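Local coordinates for CMP/dCMP-type deaminase domain-containing protein (Aspergillus oryzae RIB40, PDB 7DRY) that probably deaminates a pyrimidine intermediate of riboflavin biosynthesis, as a zinc-dependent enzyme of the cytidine deaminase fold, at residues H74-P77 with E78-W82; G103-L106 with S107-P111; V113-I116 with I117-R120. All coordinates share one frame; numbering follows the deposited sequence.

Interaction 1. Residues H74-P77 with E78-W82; sequences HSVP and EDRVW
Pro-77 O accepts a hydrogen bond from Arg-80 N (2.9 Å, N-H...O angle 149°), which closes the turn that carries the chain from 74-77 into 78-82. The donor stands well above the carbonyl plane, and the bond spans three residues, the spacing of 3-10 geometry. The same spacing recurs one residue on, where Val-81 N binds Glu-78 O. Just upstream, helix 62-73 ends in a Schellman motif: Ser-75, with phi at 58°, is its C-prime residue, Val-76 N reaches back to Ala-71 O and Ser-75 N to Ala-72 O. The chain thus leaves one helix and winds into 3-10 geometry from Glu-78 on, within the connection to strand 91-97.

Among the side chains, Arg-80 does most of the touching. It folds back over the turn because its chain bends about the CG-CD bond (chi3 47°), bringing the guanidinium beside Val-76 and Pro-77. NH1 comes within 3.4 Å of Pro-77 CD and 3.8 Å of CG, the proline lying oblique to the guanidinium, while CG1 of Val-76 lies over one guanidinium face, 4.1 Å from NH2. The other Val-76 branch, CG2, packs on the backbone at Arg-80 O. The charge of Arg-80 is met by a salt bridge from NE to Glu-83 OE2. Asp-79 OD1 approaches Pro-77 CB at 3.7 Å.

Interaction 2. Residues G103-L106 with S107-P111; sequences GKRL and SGNLP. With SO4 (sulfate ion), chain C.
Arg-105 reaches across the loop to Asn-109 and, at its edge, to a sulfate ion that probably came from the crystallisation liquor. Sulfate O3 lies in the guanidinium plane and takes a nearly straight hydrogen bond from NE (2.9 Å, N-H...O angle 163°) and a weak one from NH1. Two more donors converge on the same oxygen: Ser-107 OG at 2.7 Å and Ser-107 N at 3.2 Å. Leu-106 N binds a second oxygen, O4, at 2.9 Å, so backbone and side chains of both segments share the anion. Asn-59 ND2 and His-61 NE2 also bind it.

One guanidinium face is covered by Asn-109, whose CB sits over the centre, 3.5 Å above the plane; the amide is turned 39° from it. The Arg-105 chain bends about the CG-CD bond (chi3 60°), which turns the guanidinium so that its NE edge meets the sulfate. Its remaining N-H groups have partners too: NH1 binds Asn-59 O, while NH2 binds Gln-64 OE1 and a water, which donates in turn to Leu-110 O.

In the second shell, Asn-109 ND2 donates to Ser-107 OG (2.7 Å), bracing the hydroxyl that grips the anion. Where the ends of the loop converge, Pro-111 CB packs on Gly-103 C at 3.5 Å. The proline occupies the N-cap position of helix 112-117. This loop joins Cys-102 to Cys-112, which with His-61 bind zinc here, and the metal lies about 5 Å from the Arg-105 side chain. The arrangement is that of an anion site beside the catalytic zinc of a CDA-fold deaminase, consistent with a place for a negatively charged substrate group.

Interaction 3. Residues V113-I116 with I117-R120; sequences VQRI and IRTR
Arg-118 lies back along the last turn of helix 112-117, and its side chain can be followed outward from the backbone. CB rests 3.6 Å from Gln-114 O, the carbonyl that already accepts Arg-118 N. CG, set between backbone N and carbonyl carbon (chi1 74°), comes 3.4 Å from Arg-115 O. From CG to NE the chain is extended, and NE donates to a water lying in the guanidinium plane, which also donates to Arg-115 O. At the tip, NH1 stands 3.7 Å from Arg-115 NH2; the two arginines run side by side with guanidinium planes 84° apart. Glu-78, salt-bridged to Arg-118 NH1 and in a long, weak ion pair with Arg-115 NH2, would offset their like charges.

Helix 112-117 of the CDA fold starts at the zinc ligand Cys-112. Four-residue spacing lasts through Ile-117 N to Val-113 O and Arg-118 N to Gln-114 O, then gives way to three-residue spacing at Thr-119. Ile-116 O takes two donors there: Thr-119 OG1, at 2.7 Å in the carbonyl plane, and Thr-119 N, from above it. A type I turn, Ile-117 to Arg-120, continues the chain. Val-113 CG1 packs against Ile-117 CD1 at 3.6 Å.

In the fold
The three contacts come in series along the chain. Interaction 1 lies in the connection from helix 62-73 to strand 91-97, interaction 2 in the loop after that strand, and interaction 3 on helix 112-117 and the turn leading to strand 127-132. Centres of interactions 1 and 3 are 13 Å apart, yet they touch: Glu-78 meets Arg-115 and Arg-118, and Trp-82 packs on the backbone of Arg-118. Interactions 2 and 3, centres about 14 Å apart, meet through Leu-110 and Arg-115. Interactions 1 and 2, centres about 20 Å apart, do not touch; their nearest atoms are about 7 Å apart. Helix 112-117 therefore links the zinc-side loop to the peripheral turn after helix 62-73.

Interaction 1. Residues H74-P77 with E78-W82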
ATOM      1  N   HIS A  74       0.624 -19.141   1.363  1.00 10.59           N
ATOM      2  CA  HIS A  74       1.432 -19.920   0.437  1.00 12.04           C
ATOM      3  C   HIS A  74       2.657 -20.542   1.091  1.00 13.66           C
ATOM      4  O   HIS A  74       3.554 -21.011   0.382  1.00 16.58           O
ATOM      5  CB  HIS A  74       1.797 -19.065  -0.775  1.00 12.84           C
ATOM      6  CG  HIS A  74       0.618 -18.772  -1.645  1.00 13.68           C
ATOM      7  ND1 HIS A  74       0.320 -19.522  -2.763  1.00 19.74           N
ATOM      8  CD2 HIS A  74      -0.382 -17.867  -1.521  1.00 12.45           C
ATOM      9  CE1 HIS A  74      -0.794 -19.066  -3.308  1.00 19.20           C
ATOM     10  NE2 HIS A  74      -1.247 -18.072  -2.566  1.00 15.06           N
ATOM     11  N   SER A  75       2.707 -20.574   2.425  1.00 11.87           N
ATOM     12  CA  SER A  75       3.725 -21.327   3.157  1.00 14.63           C
ATOM     13  C   SER A  75       5.159 -20.916   2.812  1.00 15.26           C
ATOM     14  O   SER A  75       6.044 -21.762   2.690  1.00 19.01           O
ATOM     15  CB  SER A  75       3.522 -22.837   3.007  1.00 19.24           C
ATOM     16  OG  SER A  75       4.105 -23.540   4.089  1.00 29.35           O
ATOM     17  N   VAL A  76       5.401 -19.616   2.667  1.00 13.15           N
ATOM     18  CA  VAL A  76       6.772 -19.127   2.507  1.00 14.52           C
ATOM     19  C   VAL A  76       7.013 -17.977   3.475  1.00 13.36           C
ATOM     20  O   VAL A  76       6.059 -17.279   3.865  1.00 13.51           O
ATOM     21  CB  VAL A  76       7.089 -18.700   1.062  1.00 15.51           C
ATOM     22  CG1 VAL A  76       6.995 -19.882   0.104  1.00 17.22           C
ATOM     23  CG2 VAL A  76       6.195 -17.544   0.615  1.00 14.08           C
ATOM     24  N   PRO A  77       8.265 -17.749   3.886  1.00 18.04           N
ATOM     25  CA  PRO A  77       8.575 -16.542   4.658  1.00 17.69           C
ATOM     26  C   PRO A  77       8.208 -15.297   3.862  1.00 16.82           C
ATOM     27  O   PRO A  77       8.218 -15.292   2.630  1.00 15.85           O
ATOM     28  CB  PRO A  77      10.094 -16.633   4.871  1.00 19.27           C
ATOM     29  CG  PRO A  77      10.463 -18.053   4.582  1.00 26.92           C
ATOM     30  CD  PRO A  77       9.467 -18.544   3.579  1.00 20.10           C
ATOM     31  N   GLU A  78       7.869 -14.227   4.581  1.00 18.37           N
ATOM     32  CA  GLU A  78       7.392 -13.029   3.898  1.00 17.10           C
ATOM     33  C   GLU A  78       8.453 -12.424   2.975  1.00 16.28           C
ATOM     34  O   GLU A  78       8.113 -11.867   1.921  1.00 16.55           O
ATOM     35  CB  GLU A  78       6.875 -12.004   4.909  1.00 22.38           C
ATOM     36  CG  GLU A  78       7.878 -11.623   5.983  1.00 25.59           C
ATOM     37  CD  GLU A  78       8.772 -10.474   5.556  1.00 40.14           C
ATOM     38  OE1 GLU A  78       8.323  -9.649   4.731  1.00 33.94           O
ATOM     39  OE2 GLU A  78       9.921 -10.398   6.043  1.00 37.01           O
ATOM     40  N   ASP A  79       9.736 -12.536   3.334  1.00 17.95           N
ATOM     41  CA  ASP A  79      10.762 -12.010   2.439  1.00 18.82           C
ATOM     42  C   ASP A  79      10.886 -12.809   1.146  1.00 21.43           C
ATOM     43  O   ASP A  79      11.535 -12.333   0.208  1.00 24.30           O
ATOM     44  CB  ASP A  79      12.119 -11.781   3.144  1.00 19.96           C
ATOM     45  CG  ASP A  79      12.802 -13.071   3.608  1.00 25.00           C
ATOM     46  OD1 ASP A  79      12.337 -14.182   3.289  1.00 23.78           O
ATOM     47  OD2 ASP A  79      13.842 -12.957   4.299  1.00 28.44           O
ATOM     48  N   ARG A  80      10.259 -13.987   1.068  1.00 16.28           N
ATOM     49  CA  ARG A  80      10.266 -14.818  -0.131  1.00 15.83           C
ATOM     50  C   ARG A  80       8.919 -14.812  -0.851  1.00 16.21           C
ATOM     51  O   ARG A  80       8.670 -15.679  -1.698  1.00 15.44           O
ATOM     52  CB  ARG A  80      10.685 -16.249   0.207  1.00 21.12           C
ATOM     53  CG  ARG A  80      12.175 -16.413   0.498  1.00 22.83           C
ATOM     54  CD  ARG A  80      12.520 -17.821   0.990  1.00 29.80           C
ATOM     55  NE  ARG A  80      11.897 -18.853   0.167  1.00 35.83           N
ATOM     56  CZ  ARG A  80      11.522 -20.047   0.615  1.00 43.06           C
ATOM     57  NH1 ARG A  80      11.710 -20.375   1.888  1.00 45.97           N
ATOM     58  NH2 ARG A  80      10.956 -20.914  -0.212  1.00 43.30           N
ATOM     59  N   VAL A  81       8.043 -13.853  -0.536  1.00 13.25           N
ATOM     60  CA  VAL A  81       6.736 -13.812  -1.185  1.00 11.60           C
ATOM     61  C   VAL A  81       6.874 -13.606  -2.686  1.00 11.52           C
ATOM     62  O   VAL A  81       5.999 -14.022  -3.453  1.00 12.61           O
ATOM     63  CB  VAL A  81       5.826 -12.744  -0.531  1.00 11.66           C
ATOM     64  CG1 VAL A  81       6.217 -11.340  -0.964  1.00 12.43           C
ATOM     65  CG2 VAL A  81       4.347 -13.026  -0.841  1.00 12.03           C
ATOM     66  N   TRP A  82       7.977 -12.997  -3.129  1.00 13.28           N
ATOM     67  CA  TRP A  82       8.206 -12.841  -4.559  1.00 12.77           C
ATOM     68  C   TRP A  82       8.116 -14.168  -5.299  1.00 14.68           C
ATOM     69  O   TRP A  82       7.703 -14.204  -6.463  1.00 16.89           O
ATOM     70  CB  TRP A  82       9.570 -12.186  -4.796  1.00 15.34           C
ATOM     71  CG  TRP A  82      10.793 -13.067  -4.561  1.00 16.14           C
ATOM     72  CD1 TRP A  82      11.538 -13.171  -3.411  1.00 17.06           C
ATOM     73  CD2 TRP A  82      11.425 -13.923  -5.520  1.00 20.09           C
ATOM     74  NE1 TRP A  82      12.587 -14.052  -3.602  1.00 19.44           N
ATOM     75  CE2 TRP A  82      12.534 -14.526  -4.887  1.00 21.71           C
ATOM     76  CE3 TRP A  82      11.156 -14.246  -6.855  1.00 19.95           C
ATOM     77  CZ2 TRP A  82      13.366 -15.432  -5.543  1.00 24.54           C
ATOM     78  CZ3 TRP A  82      11.982 -15.143  -7.501  1.00 24.90           C
ATOM     79  CH2 TRP A  82      13.072 -15.725  -6.845  1.00 27.23           C
TER

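Interaction 2. Residues G103-L106 with S107-P111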
ATOM      1  N   GLY A 103       9.273   4.988   2.086  1.00 16.22           N
ATOM      2  CA  GLY A 103      10.616   4.662   1.650  1.00 19.31           C
ATOM      3  C   GLY A 103      11.621   4.728   2.777  1.00 19.22           C
ATOM      4  O   GLY A 103      12.802   4.411   2.596  1.00 21.68           O
ATOM      5  N   LYS A 104      11.151   5.150   3.950  1.00 19.90           N
ATOM      6  CA  LYS A 104      11.946   5.263   5.160  1.00 22.97           C
ATOM      7  C   LYS A 104      10.999   5.036   6.328  1.00 21.03           C
ATOM      8  O   LYS A 104       9.833   5.437   6.269  1.00 21.35           O
ATOM      9  CB  LYS A 104      12.578   6.657   5.263  1.00 27.45           C
ATOM     10  CG  LYS A 104      13.513   6.835   6.442  1.00 42.99           C
ATOM     11  CD  LYS A 104      14.594   7.866   6.144  1.00 53.60           C
ATOM     12  CE  LYS A 104      15.233   8.382   7.424  1.00 59.71           C
ATOM     13  NZ  LYS A 104      14.634   9.676   7.854  1.00 59.34           N
ATOM     14  N   ARG A 105      11.490   4.376   7.373  1.00 21.85           N
ATOM     15  CA  ARG A 105      10.692   4.126   8.565  1.00 21.54           C
ATOM     16  C   ARG A 105      11.471   4.546   9.800  1.00 25.43           C
ATOM     17  O   ARG A 105      12.703   4.513   9.813  1.00 29.02           O
ATOM     18  CB  ARG A 105      10.275   2.648   8.671  1.00 24.51           C
ATOM     19  CG  ARG A 105       9.233   2.257   7.645  1.00 22.18           C
ATOM     20  CD  ARG A 105       8.744   0.819   7.821  1.00 22.17           C
ATOM     21  NE  ARG A 105       8.131   0.616   9.130  1.00 21.78           N
ATOM     22  CZ  ARG A 105       7.442  -0.465   9.476  1.00 18.02           C
ATOM     23  NH1 ARG A 105       6.932  -0.553  10.700  1.00 21.85           N
ATOM     24  NH2 ARG A 105       7.268  -1.457   8.610  1.00 16.51           N
ATOM     25  N   LEU A 106      10.735   4.953  10.839  1.00 26.15           N
ATOM     26  CA  LEU A 106      11.379   5.342  12.090  1.00 28.28           C
ATOM     27  C   LEU A 106      11.955   4.133  12.808  1.00 27.36           C
ATOM     28  O   LEU A 106      13.034   4.210  13.407  1.00 32.37           O
ATOM     29  CB  LEU A 106      10.386   6.076  12.987  1.00 30.55           C
ATOM     30  CG  LEU A 106      10.198   7.538  12.595  1.00 34.22           C
ATOM     31  CD1 LEU A 106       9.108   8.194  13.420  1.00 35.05           C
ATOM     32  CD2 LEU A 106      11.512   8.259  12.762  1.00 41.10           C
ATOM     33  N   SER A 107      11.242   3.014  12.772  1.00 29.84           N
ATOM     34  CA  SER A 107      11.770   1.759  13.271  1.00 31.79           C
ATOM     35  C   SER A 107      12.827   1.227  12.307  1.00 32.26           C
ATOM     36  O   SER A 107      13.085   1.795  11.241  1.00 34.83           O
ATOM     37  CB  SER A 107      10.629   0.765  13.465  1.00 30.58           C
ATOM     38  OG  SER A 107      10.092   0.371  12.212  1.00 29.21           O
ATOM     39  N   GLY A 108      13.454   0.121  12.688  1.00 37.26           N
ATOM     40  CA  GLY A 108      14.423  -0.498  11.814  1.00 33.16           C
ATOM     41  C   GLY A 108      13.835  -1.396  10.755  1.00 30.56           C
ATOM     42  O   GLY A 108      14.577  -2.084  10.051  1.00 32.04           O
ATOM     43  N   ASN A 109      12.514  -1.405  10.616  1.00 25.01           N
ATOM     44  CA  ASN A 109      11.870  -2.326   9.692  1.00 24.32           C
ATOM     45  C   ASN A 109      12.030  -1.854   8.252  1.00 21.00           C
ATOM     46  O   ASN A 109      12.061  -0.653   7.966  1.00 24.64           O
ATOM     47  CB  ASN A 109      10.390  -2.473  10.035  1.00 27.41           C
ATOM     48  CG  ASN A 109      10.175  -3.110  11.390  1.00 31.59           C
ATOM     49  OD1 ASN A 109      10.412  -4.306  11.571  1.00 37.11           O
ATOM     50  ND2 ASN A 109       9.725  -2.316  12.354  1.00 26.77           N
ATOM     51  N   LEU A 110      12.138  -2.819   7.346  1.00 20.06           N
ATOM     52  CA  LEU A 110      12.311  -2.506   5.935  1.00 22.42           C
ATOM     53  C   LEU A 110      11.117  -1.689   5.451  1.00 20.87           C
ATOM     54  O   LEU A 110       9.968  -2.066   5.722  1.00 18.37           O
ATOM     55  CB  LEU A 110      12.389  -3.798   5.128  1.00 21.65           C
ATOM     56  CG  LEU A 110      12.752  -3.607   3.653  1.00 20.88           C
ATOM     57  CD1 LEU A 110      14.174  -3.071   3.515  1.00 22.99           C
ATOM     58  CD2 LEU A 110      12.590  -4.905   2.872  1.00 23.58           C
ATOM     59  N   PRO A 111      11.333  -0.571   4.761  1.00 17.07           N
ATOM     60  CA  PRO A 111      10.194   0.226   4.300  1.00 15.91           C
ATOM     61  C   PRO A 111       9.397  -0.495   3.217  1.00 15.33           C
ATOM     62  O   PRO A 111       9.819  -1.488   2.623  1.00 15.49           O
ATOM     63  CB  PRO A 111      10.828   1.520   3.786  1.00 16.93           C
ATOM     64  CG  PRO A 111      12.159   1.584   4.488  1.00 20.15           C
ATOM     65  CD  PRO A 111      12.605   0.148   4.576  1.00 18.55           C
TER
HETATM   66  S   SO4 C 301       7.447   3.355  11.724  1.00 19.78           S
HETATM   67  O1  SO4 C 301       6.188   3.007  11.049  1.00 22.19           O
HETATM   68  O2  SO4 C 301       7.172   3.451  13.154  1.00 26.40           O
HETATM   69  O3  SO4 C 301       8.426   2.309  11.494  1.00 23.28           O
HETATM   70  O4  SO4 C 301       7.869   4.621  11.151  1.00 23.65           O
HETATM   71  O   HOH W   1       7.327  -1.832   5.747  1.00 16.14           O

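Interaction 3. Residues V113-I116 with I117-R120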
ATOM      1  N   VAL A 113       8.262   0.435   0.202  1.00 15.48           N
ATOM      2  CA  VAL A 113       8.690   0.489  -1.194  1.00 16.00           C
ATOM      3  C   VAL A 113       9.706  -0.606  -1.484  1.00 15.99           C
ATOM      4  O   VAL A 113       9.675  -1.240  -2.548  1.00 14.46           O
ATOM      5  CB  VAL A 113       9.211   1.893  -1.556  1.00 19.63           C
ATOM      6  CG1 VAL A 113       9.955   1.865  -2.883  1.00 27.44           C
ATOM      7  CG2 VAL A 113       8.060   2.875  -1.628  1.00 21.50           C
ATOM      8  N   GLN A 114      10.603  -0.870  -0.533  1.00 15.89           N
ATOM      9  CA  GLN A 114      11.586  -1.930  -0.724  1.00 16.32           C
ATOM     10  C   GLN A 114      10.924  -3.305  -0.742  1.00 16.35           C
ATOM     11  O   GLN A 114      11.334  -4.181  -1.514  1.00 17.22           O
ATOM     12  CB  GLN A 114      12.660  -1.833   0.357  1.00 18.95           C
ATOM     13  CG  GLN A 114      13.628  -0.641   0.188  1.00 24.80           C
ATOM     14  CD  GLN A 114      13.131   0.653   0.833  1.00 24.87           C
ATOM     15  OE1 GLN A 114      11.931   0.896   0.934  1.00 26.41           O
ATOM     16  NE2 GLN A 114      14.067   1.494   1.272  1.00 29.50           N
ATOM     17  N   ARG A 115       9.902  -3.515   0.101  1.00 14.55           N
ATOM     18  CA  ARG A 115       9.127  -4.756   0.042  1.00 14.88           C
ATOM     19  C   ARG A 115       8.450  -4.915  -1.315  1.00 14.07           C
ATOM     20  O   ARG A 115       8.359  -6.028  -1.847  1.00 14.80           O
ATOM     21  CB  ARG A 115       8.066  -4.797   1.147  1.00 13.80           C
ATOM     22  CG  ARG A 115       8.611  -4.799   2.553  1.00 15.59           C
ATOM     23  CD  ARG A 115       7.459  -4.871   3.570  1.00 16.04           C
ATOM     24  NE  ARG A 115       7.960  -4.456   4.865  1.00 18.15           N
ATOM     25  CZ  ARG A 115       8.594  -5.254   5.718  1.00 21.08           C
ATOM     26  NH1 ARG A 115       9.060  -4.762   6.855  1.00 24.40           N
ATOM     27  NH2 ARG A 115       8.735  -6.543   5.448  1.00 22.20           N
ATOM     28  N   ILE A 116       7.970  -3.808  -1.887  1.00 12.22           N
ATOM     29  CA  ILE A 116       7.322  -3.851  -3.196  1.00 11.48           C
ATOM     30  C   ILE A 116       8.345  -4.135  -4.295  1.00 13.99           C
ATOM     31  O   ILE A 116       8.124  -4.979  -5.172  1.00 13.40           O
ATOM     32  CB  ILE A 116       6.565  -2.535  -3.440  1.00 12.29           C
ATOM     33  CG1 ILE A 116       5.346  -2.440  -2.527  1.00 13.46           C
ATOM     34  CG2 ILE A 116       6.178  -2.392  -4.917  1.00 14.67           C
ATOM     35  CD1 ILE A 116       4.827  -1.018  -2.392  1.00 14.98           C
ATOM     36  N   ILE A 117       9.485  -3.438  -4.261  1.00 14.10           N
ATOM     37  CA  ILE A 117      10.496  -3.600  -5.302  1.00 14.52           C
ATOM     38  C   ILE A 117      11.017  -5.030  -5.343  1.00 15.09           C
ATOM     39  O   ILE A 117      11.290  -5.578  -6.419  1.00 18.01           O
ATOM     40  CB  ILE A 117      11.635  -2.581  -5.104  1.00 16.97           C
ATOM     41  CG1 ILE A 117      11.138  -1.175  -5.442  1.00 19.36           C
ATOM     42  CG2 ILE A 117      12.865  -2.960  -5.940  1.00 19.10           C
ATOM     43  CD1 ILE A 117      12.096  -0.089  -5.014  1.00 20.21           C
ATOM     44  N   ARG A 118      11.169  -5.661  -4.184  1.00 15.70           N
ATOM     45  CA  ARG A 118      11.743  -6.998  -4.192  1.00 16.75           C
ATOM     46  C   ARG A 118      10.775  -8.077  -4.666  1.00 16.09           C
ATOM     47  O   ARG A 118      11.192  -9.228  -4.813  1.00 17.27           O
ATOM     48  CB  ARG A 118      12.363  -7.341  -2.840  1.00 21.81           C
ATOM     49  CG  ARG A 118      11.376  -7.634  -1.782  1.00 20.12           C
ATOM     50  CD  ARG A 118      12.071  -8.017  -0.479  1.00 23.69           C
ATOM     51  NE  ARG A 118      11.064  -8.187   0.560  1.00 23.13           N
ATOM     52  CZ  ARG A 118      11.321  -8.331   1.852  1.00 21.02           C
ATOM     53  NH1 ARG A 118      10.307  -8.472   2.697  1.00 21.84           N
ATOM     54  NH2 ARG A 118      12.576  -8.337   2.300  1.00 21.58           N
ATOM     55  N   THR A 119       9.509  -7.744  -4.950  1.00 15.17           N
ATOM     56  CA  THR A 119       8.654  -8.730  -5.605  1.00 14.47           C
ATOM     57  C   THR A 119       9.080  -8.998  -7.042  1.00 15.34           C
ATOM     58  O   THR A 119       8.692 -10.026  -7.608  1.00 16.27           O
ATOM     59  CB  THR A 119       7.172  -8.327  -5.570  1.00 12.71           C
ATOM     60  OG1 THR A 119       6.963  -7.125  -6.325  1.00 12.72           O
ATOM     61  CG2 THR A 119       6.710  -8.121  -4.133  1.00 13.56           C
ATOM     62  N   ARG A 120       9.877  -8.116  -7.643  1.00 15.45           N
ATOM     63  CA  ARG A 120      10.330  -8.321  -9.016  1.00 17.53           C
ATOM     64  C   ARG A 120      11.706  -8.978  -8.943  1.00 22.99           C
ATOM     65  O   ARG A 120      12.729  -8.312  -8.781  1.00 23.72           O
ATOM     66  CB  ARG A 120      10.361  -6.987  -9.751  1.00 19.70           C
ATOM     67  CG  ARG A 120      11.059  -6.973 -11.093  1.00 27.07           C
ATOM     68  CD  ARG A 120      10.719  -5.682 -11.828  1.00 31.26           C
ATOM     69  NE  ARG A 120      10.809  -5.801 -13.277  1.00 46.91           N
ATOM     70  CZ  ARG A 120      11.277  -4.845 -14.075  1.00 57.36           C
ATOM     71  NH1 ARG A 120      11.680  -3.687 -13.567  1.00 59.58           N
ATOM     72  NH2 ARG A 120      11.327  -5.040 -15.386  1.00 58.42           N
TER
HETATM   73  O   HOH W   2       8.520  -8.472  -0.617  1.00 16.08           O